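Local structure of elongin-C (5ZB2) at residues D18-V23 / I32-A37; D54-E59 / T88-E93. The protein serves as the adaptor subunit of a cullin-3 ubiquitin ligase that polyubiquitylates monoubiquitylated RNA polymerase II, and takes part in global genomic repair. All blocks are in the same frame, centred on the assembly; numbering follows the deposited sequence.

Contact 1 (18-23 with 32-37) joins the two strands of the opening beta hairpin and the short helix 34-37; contact 2 (54-59 with 88-93) sets the start of helix 55-71 against the start of helix 91-101. Their centres are about 19 Å apart, on opposite sides of the chain's centre, and along the sequence contact 1 closes before contact 2 opens. L58, from the 54-59 segment of contact 2, meets contact 1: its CD2 lies 3.4 Å from V23 O and 4.0 Å from L22 CD2, whereas its neighbour I57 faces 88-93. Rad7 chains touch the 88-93 segment but neither segment of contact 1.

Contact 1. Residues D18-V23 / I32-A37; sequences DFVTLV and ISRSAA
I32, V20 and R34 bury the most surface here, and each meets the opposite segment in its own way. I32 and V20 form an antiparallel hydrogen-bonded pair with CA atoms 5.1 Å apart. I32 N donates to V20 O at 2.8 Å; the return bond, V20 N to I32 O, is equally short but weak, with an N-H...O angle of 130°. The CG1 branch of I32 lies anti to its carbonyl carbon (chi1 -49°), and the chain ends with CD1 against L22, where CD1 and L22 CB come within 3.4 Å. The side chain of V20 turns to R34 instead: CG2 lies 3.8 Å from R34 CB and about as close to its CA. Beyond CB the arginine bends at chi3, and NE turns to D18 OD1, which approaches in the guanidinium plane at its edge. R34 NE to D18 OD1 is long at 3.4 Å, so this salt bridge between two exposed residues is weak though nearly straight (169°). S33 precedes the helix as its N-cap, OG accepting weakly from S35 N. The buried side chains L22 and I32 pack on helix 55-71, at L58 and V62. The whole is a beta hairpin running directly into a helix, the opening element of the BTB/POZ fold of the Skp1 family.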
loop_
_atom_site.group_PDB
_atom_site.type_symbol
_atom_site.label_atom_id
_atom_site.label_comp_id
_atom_site.label_asym_id
_atom_site.label_seq_id
_atom_site.Cartn_x
_atom_site.Cartn_y
_atom_site.Cartn_z
ATOM N N ASP B 18 55.047 -14.908 -13.437
ATOM C CA ASP B 18 53.778 -15.596 -13.236
ATOM C C ASP B 18 52.675 -14.599 -12.887
ATOM O O ASP B 18 52.138 -14.618 -11.779
ATOM C CB ASP B 18 53.910 -16.649 -12.132
ATOM C CG ASP B 18 52.692 -17.547 -12.031
ATOM O OD1 ASP B 18 52.145 -17.929 -13.087
ATOM O OD2 ASP B 18 52.281 -17.870 -10.897
ATOM N N PHE B 19 52.343 -13.730 -13.841
ATOM C CA PHE B 19 51.331 -12.699 -13.659
ATOM C C PHE B 19 50.394 -12.686 -14.861
ATOM O O PHE B 19 50.590 -13.409 -15.843
ATOM C CB PHE B 19 51.969 -11.313 -13.468
ATOM C CG PHE B 19 52.603 -11.100 -12.115
ATOM C CD1 PHE B 19 52.142 -11.768 -10.990
ATOM C CD2 PHE B 19 53.657 -10.212 -11.971
ATOM C CE1 PHE B 19 52.727 -11.562 -9.754
ATOM C CE2 PHE B 19 54.245 -10.002 -10.737
ATOM C CZ PHE B 19 53.779 -10.677 -9.628
ATOM N N VAL B 20 49.365 -11.848 -14.770
ATOM C CA VAL B 20 48.388 -11.661 -15.839
ATOM C C VAL B 20 48.070 -10.175 -15.925
ATOM O O VAL B 20 47.737 -9.546 -14.915
ATOM C CB VAL B 20 47.104 -12.478 -15.593
ATOM C CG1 VAL B 20 46.079 -12.217 -16.692
ATOM C CG2 VAL B 20 47.429 -13.963 -15.506
ATOM N N THR B 21 48.169 -9.616 -17.128
ATOM C CA THR B 21 47.928 -8.194 -17.322
ATOM C C THR B 21 46.438 -7.912 -17.474
ATOM O O THR B 21 45.656 -8.774 -17.889
ATOM C CB THR B 21 48.679 -7.678 -18.552
ATOM O OG1 THR B 21 48.399 -6.284 -18.732
ATOM C CG2 THR B 21 48.270 -8.438 -19.808
ATOM N N LEU B 22 46.050 -6.685 -17.134
ATOM C CA LEU B 22 44.655 -6.270 -17.186
ATOM C C LEU B 22 44.595 -4.790 -17.537
ATOM O O LEU B 22 45.269 -3.973 -16.901
ATOM C CB LEU B 22 43.953 -6.530 -15.848
ATOM C CG LEU B 22 42.430 -6.389 -15.846
ATOM C CD1 LEU B 22 41.798 -7.506 -16.658
ATOM C CD2 LEU B 22 41.894 -6.381 -14.425
ATOM N N VAL B 23 43.788 -4.452 -18.539
ATOM C CA VAL B 23 43.694 -3.090 -19.048
ATOM C C VAL B 23 42.339 -2.507 -18.674
ATOM O O VAL B 23 41.321 -3.208 -18.640
ATOM C CB VAL B 23 43.906 -3.048 -20.576
ATOM C CG1 VAL B 23 43.850 -1.615 -21.094
ATOM C CG2 VAL B 23 45.232 -3.692 -20.940
ATOM N N ILE B 32 47.909 -8.988 -12.194
ATOM C CA ILE B 32 47.262 -9.808 -11.178
ATOM C C ILE B 32 47.900 -11.189 -11.194
ATOM O O ILE B 32 48.187 -11.741 -12.262
ATOM C CB ILE B 32 45.739 -9.915 -11.409
ATOM C CG1 ILE B 32 45.125 -8.535 -11.645
ATOM C CG2 ILE B 32 45.066 -10.590 -10.221
ATOM C CD1 ILE B 32 45.098 -8.106 -13.102
ATOM N N SER B 33 48.123 -11.745 -10.006
ATOM C CA SER B 33 48.609 -13.113 -9.903
ATOM C C SER B 33 47.661 -14.055 -10.634
ATOM O O SER B 33 46.443 -13.994 -10.447
ATOM C CB SER B 33 48.733 -13.521 -8.435
ATOM O OG SER B 33 49.055 -14.896 -8.316
ATOM N N ARG B 34 48.225 -14.924 -11.476
ATOM C CA ARG B 34 47.396 -15.864 -12.222
ATOM C C ARG B 34 46.504 -16.667 -11.285
ATOM O O ARG B 34 45.359 -16.988 -11.625
ATOM C CB ARG B 34 48.278 -16.796 -13.055
ATOM C CG ARG B 34 47.499 -17.700 -14.001
ATOM C CD ARG B 34 48.428 -18.551 -14.850
ATOM N NE ARG B 34 49.236 -19.463 -14.042
ATOM C CZ ARG B 34 48.869 -20.694 -13.693
ATOM N NH1 ARG B 34 47.698 -21.187 -14.077
ATOM N NH2 ARG B 34 49.681 -21.438 -12.956
ATOM N N SER B 35 47.011 -16.996 -10.095
ATOM C CA SER B 35 46.197 -17.710 -9.117
ATOM C C SER B 35 45.090 -16.826 -8.558
ATOM O O SER B 35 44.038 -17.335 -8.153
ATOM C CB SER B 35 47.079 -18.234 -7.986
ATOM O OG SER B 35 46.318 -18.983 -7.055
ATOM N N ALA B 36 45.305 -15.510 -8.526
ATOM C CA ALA B 36 44.272 -14.593 -8.056
ATOM C C ALA B 36 43.214 -14.360 -9.129
ATOM O O ALA B 36 42.012 -14.386 -8.842
ATOM C CB ALA B 36 44.904 -13.267 -7.628
ATOM N N ALA B 37 43.644 -14.133 -10.373
ATOM C CA ALA B 37 42.701 -13.944 -11.468
ATOM C C ALA B 37 41.912 -15.210 -11.772
ATOM O O ALA B 37 40.837 -15.126 -12.376
ATOM C CB ALA B 37 43.441 -13.478 -12.723
#

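Contact 2. Residues D54-E59 / T88-E93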
loop_
_atom_site.group_PDB
_atom_site.type_symbol
_atom_site.label_atom_id
_atom_site.label_comp_id
_atom_site.label_asym_id
_atom_site.label_seq_id
_atom_site.Cartn_x
_atom_site.Cartn_y
_atom_site.Cartn_z
ATOM N N ASP B 54 36.199 2.365 -15.226
ATOM C CA ASP B 54 37.225 3.352 -14.937
ATOM C C ASP B 54 38.390 2.719 -14.177
ATOM O O ASP B 54 38.344 1.562 -13.748
ATOM C CB ASP B 54 36.637 4.511 -14.133
ATOM C CG ASP B 54 35.507 5.211 -14.863
ATOM O OD1 ASP B 54 35.531 5.240 -16.111
ATOM O OD2 ASP B 54 34.593 5.731 -14.188
ATOM N N SER B 55 39.449 3.511 -14.003
ATOM C CA SER B 55 40.666 3.009 -13.375
ATOM C C SER B 55 40.446 2.697 -11.901
ATOM O O SER B 55 40.978 1.707 -11.385
ATOM C CB SER B 55 41.790 4.030 -13.549
ATOM O OG SER B 55 42.023 4.296 -14.922
ATOM N N HIS B 56 39.668 3.528 -11.205
ATOM C CA HIS B 56 39.437 3.308 -9.782
ATOM C C HIS B 56 38.641 2.033 -9.529
ATOM O O HIS B 56 38.774 1.424 -8.461
ATOM C CB HIS B 56 38.717 4.514 -9.177
ATOM C CG HIS B 56 37.382 4.796 -9.791
ATOM N ND1 HIS B 56 36.198 4.372 -9.226
ATOM C CD2 HIS B 56 37.042 5.460 -10.921
ATOM C CE1 HIS B 56 35.187 4.764 -9.981
ATOM N NE2 HIS B 56 35.673 5.425 -11.016
ATOM N N ILE B 57 37.819 1.610 -10.492
ATOM C CA ILE B 57 37.026 0.397 -10.311
ATOM C C ILE B 57 37.917 -0.837 -10.396
ATOM O O ILE B 57 37.901 -1.693 -9.504
ATOM C CB ILE B 57 35.886 0.344 -11.345
ATOM C CG1 ILE B 57 34.943 1.540 -11.173
ATOM C CG2 ILE B 57 35.113 -0.968 -11.242
ATOM C CD1 ILE B 57 34.238 1.612 -9.822
ATOM N N LEU B 58 38.704 -0.948 -11.469
ATOM C CA LEU B 58 39.558 -2.120 -11.641
ATOM C C LEU B 58 40.557 -2.246 -10.500
ATOM O O LEU B 58 40.807 -3.351 -10.003
ATOM C CB LEU B 58 40.289 -2.051 -12.980
ATOM C CG LEU B 58 39.473 -2.480 -14.199
ATOM C CD1 LEU B 58 38.429 -1.436 -14.556
ATOM C CD2 LEU B 58 40.385 -2.753 -15.384
ATOM N N GLU B 59 41.142 -1.126 -10.070
ATOM C CA GLU B 59 42.059 -1.165 -8.938
ATOM C C GLU B 59 41.403 -1.790 -7.714
ATOM O O GLU B 59 42.075 -2.467 -6.927
ATOM C CB GLU B 59 42.558 0.246 -8.616
ATOM C CG GLU B 59 43.477 0.318 -7.404
ATOM C CD GLU B 59 44.290 1.598 -7.360
ATOM O OE1 GLU B 59 45.466 1.571 -7.782
ATOM O OE2 GLU B 59 43.753 2.633 -6.911
ATOM N N THR B 88 31.456 4.206 -0.789
ATOM C CA THR B 88 30.054 4.418 -1.138
ATOM C C THR B 88 29.913 4.975 -2.550
ATOM O O THR B 88 29.032 4.554 -3.308
ATOM C CB THR B 88 29.401 5.359 -0.123
ATOM O OG1 THR B 88 29.463 4.773 1.183
ATOM C CG2 THR B 88 27.944 5.635 -0.484
ATOM N N GLU B 89 30.776 5.920 -2.921
ATOM C CA GLU B 89 30.675 6.607 -4.205
ATOM C C GLU B 89 30.912 5.697 -5.408
ATOM O O GLU B 89 30.787 6.166 -6.544
ATOM C CB GLU B 89 31.668 7.770 -4.252
ATOM C CG GLU B 89 33.115 7.355 -4.033
ATOM C CD GLU B 89 33.652 7.788 -2.682
ATOM O OE1 GLU B 89 34.531 8.675 -2.651
ATOM O OE2 GLU B 89 33.191 7.248 -1.655
ATOM N N MET B 90 31.253 4.422 -5.207
ATOM C CA MET B 90 31.465 3.498 -6.317
ATOM C C MET B 90 30.780 2.155 -6.079
ATOM O O MET B 90 31.151 1.156 -6.706
ATOM C CB MET B 90 32.962 3.286 -6.558
ATOM C CG MET B 90 33.674 2.560 -5.426
ATOM S SD MET B 90 35.433 2.298 -5.740
ATOM C CE MET B 90 36.024 3.985 -5.867
ATOM N N SER B 91 29.784 2.110 -5.192
ATOM C CA SER B 91 29.149 0.839 -4.859
ATOM C C SER B 91 28.353 0.287 -6.037
ATOM O O SER B 91 28.402 -0.917 -6.315
ATOM C CB SER B 91 28.255 1.002 -3.630
ATOM O OG SER B 91 27.328 2.058 -3.803
ATOM N N LEU B 92 27.620 1.146 -6.748
ATOM C CA LEU B 92 26.824 0.673 -7.878
ATOM C C LEU B 92 27.718 0.166 -9.002
ATOM O O LEU B 92 27.588 -0.980 -9.448
ATOM C CB LEU B 92 25.903 1.787 -8.384
ATOM C CG LEU B 92 24.636 2.065 -7.572
ATOM C CD1 LEU B 92 23.865 3.230 -8.178
ATOM C CD2 LEU B 92 23.741 0.835 -7.484
ATOM N N GLU B 93 28.640 1.007 -9.477
ATOM C CA GLU B 93 29.495 0.608 -10.590
ATOM C C GLU B 93 30.325 -0.619 -10.233
ATOM O O GLU B 93 30.541 -1.497 -11.077
ATOM C CB GLU B 93 30.399 1.769 -11.004
ATOM C CG GLU B 93 31.183 1.509 -12.282
ATOM C CD GLU B 93 31.926 2.735 -12.777
ATOM O OE1 GLU B 93 31.798 3.808 -12.147
ATOM O OE2 GLU B 93 32.637 2.628 -13.799
#
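Apolar contact of I57 with M90 and E93 carries most of this meeting of helix 55-71 with the start of helix 91-101. The side chains of I57 and M90 slide past each other in opposite directions, I57 CD1 3.9 Å from M90 CB. E93 stays extended, with CG anti to the backbone N (chi1 -172°), which puts E93 CG 3.9 Å from I57 CG1 and lays the carboxylate over the isoleucine, E93 CD 3.6 Å from I57 CG1. The second kind involves sulfur: M90 bends at chi3 and brings CE to 3.4 Å from H56 ND1, with SD at the ring edge, 5.3 Å from the ring centroid. H56 ND1 is buried here without a hydrogen-bond partner. Charge is the third: E93 OE2 comes within 3.7 Å of D54 OD2, the carboxylate planes 78° apart, a proximity likely to be unfavourable unless partly offset by H56, whose NE2 bonds weakly to D54 OD2. With an alanine in place of E93, I57 CG1 would probably lose the cover of CG and CD. I57 also touches L94 and A97, and L92 packs on L42 and I16 of Rad7 chains. This pairing belongs to the helical part of the elongin-C BTB/POZ fold.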